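Local coordinates for branched-chain amino acid transport system substrate-binding protein (Rhodopseudomonas palustris, PDB 4JB2) that probably binds a small solute such as a branched-chain amino acid in the periplasm and delivers it to a membrane transporter for uptake, at residues I7-T12 with V42-D47; M119-Y124 with R343-L348; N130-V135 with N187-L192; R293-A298 with E311-A316. One frame throughout, in Å; residues are numbered along the deposited sequence.

In the fold
The four contacts sample both lobes of a periplasmic binding protein. Contact 1 lies in the first lobe's sheet, where helix 279-299 packs on strand 5-11; the C-terminal part of that helix makes contact 4, its centre about 21 Å from that of contact 1. Contacts 2 and 3 share the second lobe's sheet and meet through Leu123 and Leu192, centres about 17 Å apart. Along the chain, contact 1 closes first, and contact 2 spans a loop enclosing contacts 3 and 4. The chain thus leaves the first lobe, returns and leaves again, consistent with a two-lobed binding protein that closes around its ligand. Contacts 3 and 4 are farthest apart, about 46 Å between centres.

Contact 1 of 4, residues I7-T12 with V42-D47; sequences IGITVT and VIVLDD
Ile7 to Val11 and Val42 to Asp46 run as adjacent parallel strands in the alpha/beta sheet of the first lobe, axes 4.7 Å apart at 20°, joined by backbone bonds such as Ile43 N to Ile7 O (2.9 Å) and Ile9 N to Ile43 O (2.8 Å). The bonding ends with Asp47 N to Val11 O at 3.0 Å. Thr10 OG1, anti to its own N (chi1 176°), donates to OD2 of Asp47 (2.7 Å) from the anti side, 25° out of the carboxylate plane, while Thr12 OG1 uses the syn lone pair of Asp47 OD1 at 3.0 Å. Ser73 and the amide of Gly49 also hold this carboxylate; an alanine in place of Asp47 would probably strip both threonine hydroxyls of this acceptor and let that of Thr12 turn. On the face carrying Ile7, Ile9 and Val11, Ile9 CD1 meets Val42 CG1 at 3.7 Å and Val11 CG2 meets Val44 CG1 at 4.0 Å. Phe288 of helix 279-299 and Arg25 of helix 18-26 cover that face, Phe61 of helix 51-63 packs on Ile43 and Leu45 from the other, and strand 69-72 continues the sheet beyond strand 5-11.

Contact 2 of 4, residues M119-Y124 with R343-L348; sequences MGKVLY and RSRILL
Arg345 lies along the side of the helix with its CD against Val122 CB at 3.7 Å, the two side chains running past each other in opposite directions. Its CG is set between the backbone N and the carbonyl carbon (chi1 47°), and a bend at chi2 (130°) carries the chain on toward Lys121. There the backbone N of Val122 lies over one face of the guanidinium. Arg345 NH1 comes within 3.6 Å of Lys121 CB, and NH2 within 3.7 Å of Lys121 CD, so the lysine's extended chain provides aliphatic packing while its NZ stands 4.5 Å from Arg345 NH2. This proximity of like charges is probably eased by Asp342, which makes a salt bridge with NH2; NH1 is held by the carbonyl of Ile118. Nearer the backbone, Met119, its chain bent, brings SD to 3.7 Å from Arg345 CB. Further along, the side chains of Leu123 and Leu347 cross at an angle, CD2 of Leu123 to CD1 of Leu347 3.8 Å.

The packing illustrates the layered alpha/beta lobe of a periplasmic binding protein: helix 116-129 lies across strand 346-351, the axes of residues 119-124 and 346-348 passing 8.6 Å apart at 58°. The strand is an antiparallel addition to an otherwise largely parallel sheet, held by Ser242 on one flank and by Val358 and Lys359 at the other. Behind the first shell, Trp148 of helix 143-158 and Ala241 of strand 239-242 back both Met119 and Leu123, and Gln155 of the same helix touches Lys121.

Contact 3 of 4, residues N130-V135 with N187-L192; sequences NNIKTV and NPDAIL
The carboxylate of Asp189 lies against the backbone of Lys133 and Thr134, and one oxygen does the work. OD2 receives Lys133 N (2.9 Å) on its anti side, 16° out of the carboxylate plane, and Thr134 N (3.0 Å) from well above that plane, 44° out of it. Two amide donors on different bearings thus probably help to fix the rotation of the group. The exchange is reciprocal: Asp189 N donates to Thr134 OG1 at 2.6 Å, the hydroxyl being placed between its own backbone N and carbonyl carbon (chi1 67°). That hydroxyl also touches Pro188, Thr134 OG1 to Pro188 CA 3.1 Å. With an alanine in place of Asp189, the amides of Lys133 and Thr134 would probably lose this shared acceptor, leaving the start of the strand less firmly held.

These polar links mark the point where two parallel strands of a Rossmann-like sheet begin. A Schellman motif with Asn131 as its C-prime residue ends helix 116-129, and Asn187, with positive phi, likewise follows a helix; each segment then turns into its strand. Ala190 N donates to Thr134 O at 3.0 Å, and Val135 pairs with Ala190, bringing Val135 CA to 3.0 Å from Ala190 O. Beside them Ile132 CG2 packs on Ala190 CB at 3.8 Å, its CD1 reaching alongside the Asp189 methylene. Met127 of helix 116-129 lies against Ile132 and Val135, Tyr217 of strand 215-218 covers Ala190 and Leu192, and Tyr212 binds the carbonyl of Pro188.

Contact 4 of 4, residues R293-A298 with E311-A316; sequences RVVPVA and EAIRKA
Val294 turns CG1 anti to its carbonyl carbon (chi1 -63°), which lays this methyl over the carbonyl of Ala316; Val294 CB itself is 3.6 Å from Ala316 CB. Ile313 adopts a similar first torsion (chi1 -73°), which sets CG1 beside its backbone N and against Ala298, 3.6 Å from the alanine's CB. The methyl of Ala316 is also met by Val297, whose CG1 approaches it at 3.8 Å. Ala298 is shared in the same way: besides Ile313, Ala312 touches it methyl to methyl at 3.7 Å. Val295 adds a looser contact, CG2 to Ile313 CD1 at 4.3 Å.

No hydrogen bond crosses, and the joint is an apolar helix-helix packing in the first lobe, between helix 279-299 and helix 307-319. The local axes pass 8.3 Å apart at 128°, a close approach allowed by the small side chains: the CA atoms of Ala298 and Ala312 are only 4.9 Å apart. Helix 279-299 is kinked at Pro296, whose N lacks a bond to the preceding turn. Val295 and Pro296 rest on Ile35 of strand 34-35, and Phe309 of helix 307-319 covers Val295 and Ala298. On the side of helix 307-319 away from helix 279-299, Arg314 NH2 forms a salt bridge to Glu311 OE2 (2.8 Å), with Lys315 as a long second partner, while Arg293 pairs with Glu320 just past the end of helix 307-319.

Contact 1 of 4, residues I7-T12 with V42-D47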
loop_
_atom_site.group_PDB
_atom_site.type_symbol
_atom_site.label_atom_id
_atom_site.label_comp_id
_atom_site.label_asym_id
_atom_site.label_seq_id
_atom_site.Cartn_x
_atom_site.Cartn_y
_atom_site.Cartn_z
ATOM N N ILE A 7 -14.646 7.145 13.151
ATOM C CA ILE A 7 -13.489 6.594 12.468
ATOM C C ILE A 7 -12.602 7.770 12.154
ATOM O O ILE A 7 -13.069 8.766 11.590
ATOM C CB ILE A 7 -13.893 5.790 11.174
ATOM C CG1 ILE A 7 -14.884 4.689 11.547
ATOM C CG2 ILE A 7 -12.667 5.098 10.543
ATOM C CD1 ILE A 7 -15.682 4.240 10.395
ATOM N N GLY A 8 -11.338 7.693 12.594
ATOM C CA GLY A 8 -10.410 8.797 12.365
ATOM C C GLY A 8 -9.379 8.333 11.375
ATOM O O GLY A 8 -8.803 7.243 11.548
ATOM N N ILE A 9 -9.182 9.119 10.312
ATOM C CA ILE A 9 -8.285 8.724 9.230
ATOM C C ILE A 9 -7.244 9.821 9.113
ATOM O O ILE A 9 -7.575 11.002 8.955
ATOM C CB ILE A 9 -9.048 8.573 7.819
ATOM C CG1 ILE A 9 -10.208 7.595 7.923
ATOM C CG2 ILE A 9 -8.058 8.150 6.681
ATOM C CD1 ILE A 9 -11.020 7.396 6.639
ATOM N N THR A 10 -5.983 9.421 9.143
ATOM C CA THR A 10 -4.965 10.368 8.890
ATOM C C THR A 10 -4.239 9.884 7.633
ATOM O O THR A 10 -3.747 8.732 7.599
ATOM C CB THR A 10 -4.060 10.657 10.133
ATOM O OG1 THR A 10 -2.996 11.555 9.775
ATOM C CG2 THR A 10 -3.423 9.412 10.704
ATOM N N VAL A 11 -4.255 10.720 6.590
ATOM C CA VAL A 11 -3.583 10.440 5.331
ATOM C C VAL A 11 -2.884 11.690 4.813
ATOM O O VAL A 11 -3.100 12.793 5.327
ATOM C CB VAL A 11 -4.537 9.863 4.270
ATOM C CG1 VAL A 11 -4.902 8.395 4.591
ATOM C CG2 VAL A 11 -5.771 10.728 4.111
ATOM N N THR A 12 -2.021 11.547 3.815
ATOM C CA THR A 12 -1.262 12.710 3.359
ATOM C C THR A 12 -2.039 13.306 2.194
ATOM O O THR A 12 -2.230 12.632 1.178
ATOM C CB THR A 12 0.116 12.259 2.820
ATOM O OG1 THR A 12 0.736 11.401 3.774
ATOM C CG2 THR A 12 1.010 13.427 2.462
ATOM N N VAL A 42 -16.782 10.165 9.977
ATOM C CA VAL A 42 -15.490 9.885 9.431
ATOM C C VAL A 42 -14.747 11.203 9.425
ATOM O O VAL A 42 -15.106 12.128 8.689
ATOM C CB VAL A 42 -15.607 9.295 8.018
ATOM C CG1 VAL A 42 -14.232 9.080 7.418
ATOM C CG2 VAL A 42 -16.453 7.945 8.037
ATOM N N ILE A 43 -13.685 11.268 10.221
ATOM C CA ILE A 43 -12.892 12.479 10.330
ATOM C C ILE A 43 -11.619 12.221 9.627
ATOM O O ILE A 43 -10.974 11.258 9.949
ATOM C CB ILE A 43 -12.551 12.788 11.775
ATOM C CG1 ILE A 43 -13.821 12.675 12.648
ATOM C CG2 ILE A 43 -11.807 14.137 11.840
ATOM C CD1 ILE A 43 -13.556 12.742 14.141
ATOM N N VAL A 44 -11.240 13.083 8.684
ATOM C CA VAL A 44 -10.046 12.855 7.912
ATOM C C VAL A 44 -9.122 14.033 8.143
ATOM O O VAL A 44 -9.535 15.186 7.989
ATOM C CB VAL A 44 -10.360 12.751 6.365
ATOM C CG1 VAL A 44 -9.117 12.365 5.583
ATOM C CG2 VAL A 44 -11.466 11.773 6.127
ATOM N N LEU A 45 -7.875 13.774 8.502
ATOM C CA LEU A 45 -6.969 14.900 8.662
ATOM C C LEU A 45 -5.682 14.655 7.878
ATOM O O LEU A 45 -5.131 13.532 7.909
ATOM C CB LEU A 45 -6.668 15.192 10.153
ATOM C CG LEU A 45 -7.876 15.535 11.055
ATOM C CD1 LEU A 45 -7.485 15.419 12.548
ATOM C CD2 LEU A 45 -8.541 16.948 10.809
ATOM N N ASP A 46 -5.212 15.707 7.192
ATOM C CA ASP A 46 -3.904 15.672 6.498
ATOM C C ASP A 46 -2.823 15.550 7.559
ATOM O O ASP A 46 -2.933 16.209 8.619
ATOM C CB ASP A 46 -3.666 16.954 5.677
ATOM C CG ASP A 46 -2.336 16.953 4.926
ATOM O OD1 ASP A 46 -1.699 15.913 4.636
ATOM O OD2 ASP A 46 -1.880 18.033 4.583
ATOM N N ASP A 47 -1.794 14.741 7.274
ATOM C CA ASP A 47 -0.597 14.685 8.095
ATOM C C ASP A 47 0.647 15.098 7.319
ATOM O O ASP A 47 1.767 14.994 7.847
ATOM C CB ASP A 47 -0.395 13.288 8.684
ATOM C CG ASP A 47 -0.447 12.208 7.645
ATOM O OD1 ASP A 47 0.111 12.392 6.524
ATOM O OD2 ASP A 47 -1.072 11.172 7.941
#

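Contact 2 of 4, residues M119-Y124 with R343-L348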
loop_
_atom_site.group_PDB
_atom_site.type_symbol
_atom_site.label_atom_id
_atom_site.label_comp_id
_atom_site.label_asym_id
_atom_site.label_seq_id
_atom_site.Cartn_x
_atom_site.Cartn_y
_atom_site.Cartn_z
ATOM N N MET A 119 4.746 -9.362 -2.929
ATOM C CA MET A 119 4.968 -8.550 -4.136
ATOM C C MET A 119 6.324 -8.831 -4.764
ATOM O O MET A 119 6.456 -8.852 -5.965
ATOM C CB MET A 119 4.829 -7.059 -3.832
ATOM C CG MET A 119 3.466 -6.724 -3.286
ATOM S SD MET A 119 2.156 -7.495 -4.297
ATOM C CE MET A 119 1.528 -6.103 -5.161
ATOM N N GLY A 120 7.329 -9.048 -3.934
ATOM C CA GLY A 120 8.652 -9.360 -4.418
ATOM C C GLY A 120 8.652 -10.661 -5.175
ATOM O O GLY A 120 9.306 -10.752 -6.193
ATOM N N LYS A 121 7.909 -11.665 -4.692
ATOM C CA LYS A 121 7.899 -12.991 -5.347
ATOM C C LYS A 121 7.539 -12.892 -6.853
ATOM O O LYS A 121 8.198 -13.498 -7.732
ATOM C CB LYS A 121 6.958 -13.933 -4.614
ATOM C CG LYS A 121 7.001 -15.379 -5.129
ATOM C CD LYS A 121 6.154 -16.330 -4.257
ATOM C CE LYS A 121 6.232 -17.748 -4.802
ATOM N NZ LYS A 121 5.561 -18.717 -3.900
ATOM N N VAL A 122 6.497 -12.127 -7.160
ATOM C CA VAL A 122 6.045 -11.977 -8.529
ATOM C C VAL A 122 7.188 -11.289 -9.346
ATOM O O VAL A 122 7.530 -11.713 -10.457
ATOM C CB VAL A 122 4.641 -11.248 -8.559
ATOM C CG1 VAL A 122 4.765 -9.737 -8.267
ATOM C CG2 VAL A 122 3.876 -11.554 -9.879
ATOM N N LEU A 123 7.808 -10.258 -8.762
ATOM C CA LEU A 123 8.978 -9.631 -9.386
ATOM C C LEU A 123 10.117 -10.640 -9.679
ATOM O O LEU A 123 10.644 -10.689 -10.818
ATOM C CB LEU A 123 9.474 -8.455 -8.565
ATOM C CG LEU A 123 8.438 -7.327 -8.373
ATOM C CD1 LEU A 123 9.035 -6.177 -7.572
ATOM C CD2 LEU A 123 7.916 -6.779 -9.684
ATOM N N TYR A 124 10.474 -11.448 -8.681
ATOM C CA TYR A 124 11.669 -12.310 -8.791
ATOM C C TYR A 124 11.421 -13.503 -9.704
ATOM O O TYR A 124 12.352 -14.003 -10.355
ATOM C CB TYR A 124 12.155 -12.798 -7.419
ATOM C CG TYR A 124 12.302 -11.697 -6.417
ATOM C CD1 TYR A 124 12.706 -10.413 -6.826
ATOM C CD2 TYR A 124 12.022 -11.911 -5.063
ATOM C CE1 TYR A 124 12.830 -9.355 -5.899
ATOM C CE2 TYR A 124 12.158 -10.839 -4.112
ATOM C CZ TYR A 124 12.554 -9.576 -4.552
ATOM O OH TYR A 124 12.638 -8.517 -3.677
ATOM N N ARG A 343 -3.862 -14.456 -4.392
ATOM C CA ARG A 343 -5.002 -13.859 -5.083
ATOM C C ARG A 343 -4.903 -12.329 -4.946
ATOM O O ARG A 343 -5.833 -11.579 -5.284
ATOM C CB ARG A 343 -6.331 -14.352 -4.468
ATOM C CG ARG A 343 -6.514 -15.899 -4.439
ATOM C CD ARG A 343 -7.763 -16.339 -3.626
ATOM N NE ARG A 343 -7.546 -16.304 -2.163
ATOM C CZ ARG A 343 -8.391 -16.813 -1.255
ATOM N NH1 ARG A 343 -9.505 -17.427 -1.649
ATOM N NH2 ARG A 343 -8.122 -16.737 0.049
ATOM N N SER A 344 -3.777 -11.873 -4.430
ATOM C CA SER A 344 -3.675 -10.487 -4.098
ATOM C C SER A 344 -2.551 -9.774 -4.855
ATOM O O SER A 344 -2.114 -8.714 -4.406
ATOM C CB SER A 344 -3.531 -10.312 -2.580
ATOM O OG SER A 344 -2.194 -10.516 -2.170
ATOM N N ARG A 345 -2.121 -10.318 -6.005
ATOM C CA ARG A 345 -1.021 -9.686 -6.775
ATOM C C ARG A 345 -1.059 -10.011 -8.265
ATOM O O ARG A 345 -1.400 -11.106 -8.642
ATOM C CB ARG A 345 0.349 -10.129 -6.234
ATOM C CG ARG A 345 0.436 -11.715 -6.013
ATOM C CD ARG A 345 1.671 -12.236 -6.653
ATOM N NE ARG A 345 1.867 -13.687 -6.569
ATOM C CZ ARG A 345 2.691 -14.291 -5.693
ATOM N NH1 ARG A 345 3.364 -13.596 -4.789
ATOM N NH2 ARG A 345 2.844 -15.614 -5.704
ATOM N N ILE A 346 -0.663 -9.053 -9.102
ATOM C CA ILE A 346 -0.425 -9.300 -10.530
ATOM C C ILE A 346 0.845 -8.490 -10.884
ATOM O O ILE A 346 1.359 -7.744 -10.045
ATOM C CB ILE A 346 -1.619 -8.777 -11.414
ATOM C CG1 ILE A 346 -1.711 -7.236 -11.327
ATOM C CG2 ILE A 346 -2.966 -9.529 -11.066
ATOM C CD1 ILE A 346 -2.976 -6.566 -11.989
ATOM N N LEU A 347 1.278 -8.599 -12.149
ATOM C CA LEU A 347 2.445 -7.927 -12.664
ATOM C C LEU A 347 1.981 -7.079 -13.813
ATOM O O LEU A 347 1.301 -7.587 -14.722
ATOM C CB LEU A 347 3.497 -8.957 -13.095
ATOM C CG LEU A 347 4.829 -8.403 -13.638
ATOM C CD1 LEU A 347 5.593 -7.658 -12.524
ATOM C CD2 LEU A 347 5.708 -9.498 -14.230
ATOM N N LEU A 348 2.301 -5.775 -13.742
ATOM C CA LEU A 348 1.966 -4.829 -14.781
ATOM C C LEU A 348 3.217 -4.430 -15.558
ATOM O O LEU A 348 4.333 -4.453 -15.025
ATOM C CB LEU A 348 1.410 -3.542 -14.157
ATOM C CG LEU A 348 0.106 -3.596 -13.376
ATOM C CD1 LEU A 348 -0.245 -2.164 -12.832
ATOM C CD2 LEU A 348 -1.003 -4.134 -14.291
#

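Contact 3 of 4, residues N130-V135 with N187-L192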
loop_
_atom_site.group_PDB
_atom_site.type_symbol
_atom_site.label_atom_id
_atom_site.label_comp_id
_atom_site.label_asym_id
_atom_site.label_seq_id
_atom_site.Cartn_x
_atom_site.Cartn_y
_atom_site.Cartn_z
ATOM N N ASN A 130 13.335 -14.941 -17.090
ATOM C CA ASN A 130 13.947 -14.149 -18.117
ATOM C C ASN A 130 15.448 -14.214 -17.994
ATOM O O ASN A 130 16.149 -13.403 -18.530
ATOM C CB ASN A 130 13.477 -12.711 -18.003
ATOM C CG ASN A 130 12.174 -12.461 -18.695
ATOM O OD1 ASN A 130 12.152 -11.958 -19.780
ATOM N ND2 ASN A 130 11.083 -12.790 -18.053
ATOM N N ASN A 131 15.912 -15.227 -17.296
ATOM C CA ASN A 131 17.320 -15.419 -16.988
ATOM C C ASN A 131 18.103 -14.219 -16.446
ATOM O O ASN A 131 19.229 -14.084 -16.730
ATOM C CB ASN A 131 18.138 -16.135 -18.099
ATOM C CG ASN A 131 17.351 -16.481 -19.340
ATOM O OD1 ASN A 131 16.961 -17.623 -19.548
ATOM N ND2 ASN A 131 17.207 -15.530 -20.216
ATOM N N ILE A 132 17.487 -13.387 -15.633
ATOM C CA ILE A 132 18.160 -12.294 -14.983
ATOM C C ILE A 132 18.914 -12.851 -13.807
ATOM O O ILE A 132 18.376 -13.608 -13.082
ATOM C CB ILE A 132 17.142 -11.325 -14.394
ATOM C CG1 ILE A 132 16.267 -10.695 -15.466
ATOM C CG2 ILE A 132 17.816 -10.353 -13.431
ATOM C CD1 ILE A 132 16.969 -9.848 -16.365
ATOM N N LYS A 133 20.163 -12.463 -13.622
ATOM C CA LYS A 133 20.950 -12.885 -12.442
ATOM C C LYS A 133 21.451 -11.694 -11.617
ATOM O O LYS A 133 21.369 -11.696 -10.388
ATOM C CB LYS A 133 22.179 -13.754 -12.801
ATOM C CG LYS A 133 22.022 -14.749 -13.965
ATOM C CD LYS A 133 22.077 -16.233 -13.519
ATOM C CE LYS A 133 21.992 -17.170 -14.745
ATOM N NZ LYS A 133 20.641 -17.060 -15.393
ATOM N N THR A 134 22.034 -10.696 -12.255
ATOM C CA THR A 134 22.540 -9.605 -11.464
ATOM C C THR A 134 21.472 -8.529 -11.306
ATOM O O THR A 134 20.806 -8.172 -12.267
ATOM C CB THR A 134 23.855 -9.040 -12.000
ATOM O OG1 THR A 134 23.627 -8.400 -13.259
ATOM C CG2 THR A 134 24.881 -10.162 -12.146
ATOM N N VAL A 135 21.320 -8.042 -10.081
ATOM C CA VAL A 135 20.312 -7.051 -9.717
ATOM C C VAL A 135 20.962 -5.968 -8.859
ATOM O O VAL A 135 21.775 -6.251 -7.985
ATOM C CB VAL A 135 19.173 -7.668 -8.868
ATOM C CG1 VAL A 135 18.007 -6.678 -8.762
ATOM C CG2 VAL A 135 18.682 -8.972 -9.469
ATOM N N ASN A 187 26.709 -2.287 -13.876
ATOM C CA ASN A 187 25.932 -2.878 -15.018
ATOM C C ASN A 187 25.087 -4.146 -14.745
ATOM O O ASN A 187 25.212 -5.154 -15.460
ATOM C CB ASN A 187 26.806 -3.071 -16.292
ATOM C CG ASN A 187 25.969 -3.163 -17.582
ATOM O OD1 ASN A 187 26.316 -3.927 -18.519
ATOM N ND2 ASN A 187 24.863 -2.380 -17.650
ATOM N N PRO A 188 24.193 -4.089 -13.733
ATOM C CA PRO A 188 23.436 -5.315 -13.395
ATOM C C PRO A 188 22.393 -5.645 -14.474
ATOM O O PRO A 188 22.004 -4.742 -15.198
ATOM C CB PRO A 188 22.790 -4.966 -12.060
ATOM C CG PRO A 188 22.637 -3.430 -12.116
ATOM C CD PRO A 188 23.858 -2.943 -12.862
ATOM N N ASP A 189 21.970 -6.921 -14.592
ATOM C CA ASP A 189 20.873 -7.292 -15.525
ATOM C C ASP A 189 19.557 -6.589 -15.224
ATOM O O ASP A 189 18.734 -6.399 -16.116
ATOM C CB ASP A 189 20.560 -8.778 -15.488
ATOM C CG ASP A 189 21.757 -9.667 -15.887
ATOM O OD1 ASP A 189 22.520 -9.313 -16.836
ATOM O OD2 ASP A 189 21.889 -10.745 -15.232
ATOM N N ALA A 190 19.337 -6.245 -13.956
ATOM C CA ALA A 190 18.079 -5.619 -13.533
ATOM C C ALA A 190 18.363 -4.672 -12.381
ATOM O O ALA A 190 19.321 -4.889 -11.602
ATOM C CB ALA A 190 17.053 -6.678 -13.097
ATOM N N ILE A 191 17.541 -3.633 -12.282
ATOM C CA ILE A 191 17.451 -2.854 -11.058
ATOM C C ILE A 191 16.029 -2.871 -10.433
ATOM O O ILE A 191 15.037 -2.683 -11.110
ATOM C CB ILE A 191 17.983 -1.423 -11.259
ATOM C CG1 ILE A 191 19.521 -1.498 -11.430
ATOM C CG2 ILE A 191 17.635 -0.558 -10.071
ATOM C CD1 ILE A 191 20.164 -0.320 -12.165
ATOM N N LEU A 192 15.985 -3.120 -9.135
ATOM C CA LEU A 192 14.823 -2.881 -8.360
ATOM C C LEU A 192 14.827 -1.498 -7.685
ATOM O O LEU A 192 15.787 -1.094 -6.980
ATOM C CB LEU A 192 14.671 -3.977 -7.310
ATOM C CG LEU A 192 13.487 -3.827 -6.360
ATOM C CD1 LEU A 192 12.161 -3.939 -7.180
ATOM C CD2 LEU A 192 13.556 -4.843 -5.162
#

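Contact 4 of 4, residues R293-A298 with E311-A316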
loop_
_atom_site.group_PDB
_atom_site.type_symbol
_atom_site.label_atom_id
_atom_site.label_comp_id
_atom_site.label_asym_id
_atom_site.label_seq_id
_atom_site.Cartn_x
_atom_site.Cartn_y
_atom_site.Cartn_z
ATOM N N ARG A 293 -17.745 -6.078 7.627
ATOM C CA ARG A 293 -17.803 -7.404 8.276
ATOM C C ARG A 293 -17.658 -7.421 9.822
ATOM O O ARG A 293 -18.351 -8.182 10.488
ATOM C CB ARG A 293 -16.790 -8.375 7.664
ATOM C CG ARG A 293 -17.179 -8.853 6.292
ATOM C CD ARG A 293 -18.185 -10.083 6.268
ATOM N NE ARG A 293 -17.624 -11.220 6.989
ATOM C CZ ARG A 293 -16.836 -12.187 6.469
ATOM N NH1 ARG A 293 -16.504 -12.255 5.182
ATOM N NH2 ARG A 293 -16.348 -13.111 7.268
ATOM N N VAL A 294 -16.770 -6.626 10.409
ATOM C CA VAL A 294 -16.393 -6.905 11.792
ATOM C C VAL A 294 -17.189 -6.042 12.718
ATOM O O VAL A 294 -17.398 -6.392 13.847
ATOM C CB VAL A 294 -14.876 -6.693 12.097
ATOM C CG1 VAL A 294 -14.029 -7.635 11.297
ATOM C CG2 VAL A 294 -14.479 -5.233 11.912
ATOM N N VAL A 295 -17.592 -4.886 12.235
ATOM C CA VAL A 295 -18.403 -3.980 13.014
ATOM C C VAL A 295 -19.775 -4.486 13.438
ATOM O O VAL A 295 -20.102 -4.351 14.632
ATOM C CB VAL A 295 -18.438 -2.605 12.381
ATOM C CG1 VAL A 295 -19.452 -1.705 13.062
ATOM C CG2 VAL A 295 -17.029 -2.050 12.497
ATOM N N PRO A 296 -20.542 -5.143 12.519
ATOM C CA PRO A 296 -21.799 -5.723 13.011
ATOM C C PRO A 296 -21.539 -6.883 13.978
ATOM O O PRO A 296 -22.375 -7.162 14.829
ATOM C CB PRO A 296 -22.488 -6.236 11.736
ATOM C CG PRO A 296 -21.690 -5.616 10.546
ATOM C CD PRO A 296 -20.313 -5.458 11.089
ATOM N N VAL A 297 -20.381 -7.534 13.874
ATOM C CA VAL A 297 -20.036 -8.571 14.852
ATOM C C VAL A 297 -19.768 -7.925 16.208
ATOM O O VAL A 297 -20.273 -8.369 17.231
ATOM C CB VAL A 297 -18.845 -9.391 14.443
ATOM C CG1 VAL A 297 -18.406 -10.249 15.608
ATOM C CG2 VAL A 297 -19.223 -10.269 13.260
ATOM N N ALA A 298 -19.015 -6.833 16.199
ATOM C CA ALA A 298 -18.768 -6.099 17.425
ATOM C C ALA A 298 -20.059 -5.536 18.055
ATOM O O ALA A 298 -20.184 -5.458 19.284
ATOM C CB ALA A 298 -17.720 -4.983 17.198
ATOM N N GLU A 311 -12.291 -3.272 21.823
ATOM C CA GLU A 311 -11.967 -4.665 22.102
ATOM C C GLU A 311 -12.790 -5.637 21.270
ATOM O O GLU A 311 -12.272 -6.639 20.769
ATOM C CB GLU A 311 -12.209 -4.957 23.600
ATOM C CG GLU A 311 -11.982 -6.443 23.952
ATOM C CD GLU A 311 -10.498 -6.811 23.804
ATOM O OE1 GLU A 311 -9.692 -5.868 23.608
ATOM O OE2 GLU A 311 -10.128 -8.018 23.891
ATOM N N ALA A 312 -14.089 -5.386 21.136
ATOM C CA ALA A 312 -14.891 -6.341 20.343
ATOM C C ALA A 312 -14.505 -6.340 18.854
ATOM O O ALA A 312 -14.466 -7.371 18.208
ATOM C CB ALA A 312 -16.431 -6.096 20.534
ATOM N N ILE A 313 -14.243 -5.163 18.310
ATOM C CA ILE A 313 -13.709 -5.066 16.944
ATOM C C ILE A 313 -12.370 -5.824 16.835
ATOM O O ILE A 313 -12.164 -6.616 15.916
ATOM C CB ILE A 313 -13.561 -3.569 16.516
ATOM C CG1 ILE A 313 -14.936 -2.956 16.252
ATOM C CG2 ILE A 313 -12.681 -3.426 15.296
ATOM C CD1 ILE A 313 -14.944 -1.439 16.193
ATOM N N ARG A 314 -11.485 -5.621 17.808
ATOM C CA ARG A 314 -10.193 -6.352 17.801
ATOM C C ARG A 314 -10.383 -7.840 17.641
ATOM O O ARG A 314 -9.743 -8.481 16.815
ATOM C CB ARG A 314 -9.379 -6.092 19.059
ATOM C CG ARG A 314 -7.904 -6.546 18.907
ATOM C CD ARG A 314 -7.123 -6.358 20.201
ATOM N NE ARG A 314 -7.627 -7.211 21.270
ATOM C CZ ARG A 314 -7.422 -8.520 21.406
ATOM N NH1 ARG A 314 -6.716 -9.244 20.516
ATOM N NH2 ARG A 314 -7.958 -9.121 22.464
ATOM N N LYS A 315 -11.290 -8.381 18.436
ATOM C CA LYS A 315 -11.555 -9.800 18.433
ATOM C C LYS A 315 -12.246 -10.248 17.130
ATOM O O LYS A 315 -11.961 -11.346 16.611
ATOM C CB LYS A 315 -12.436 -10.131 19.659
ATOM C CG LYS A 315 -11.673 -10.081 20.989
ATOM C CD LYS A 315 -12.402 -10.867 22.045
ATOM C CE LYS A 315 -11.673 -10.918 23.373
ATOM N NZ LYS A 315 -12.691 -10.624 24.449
ATOM N N ALA A 316 -13.169 -9.415 16.620
ATOM C CA ALA A 316 -13.837 -9.709 15.339
ATOM C C ALA A 316 -12.859 -9.776 14.179
ATOM O O ALA A 316 -13.028 -10.601 13.283
ATOM C CB ALA A 316 -14.934 -8.694 15.038
#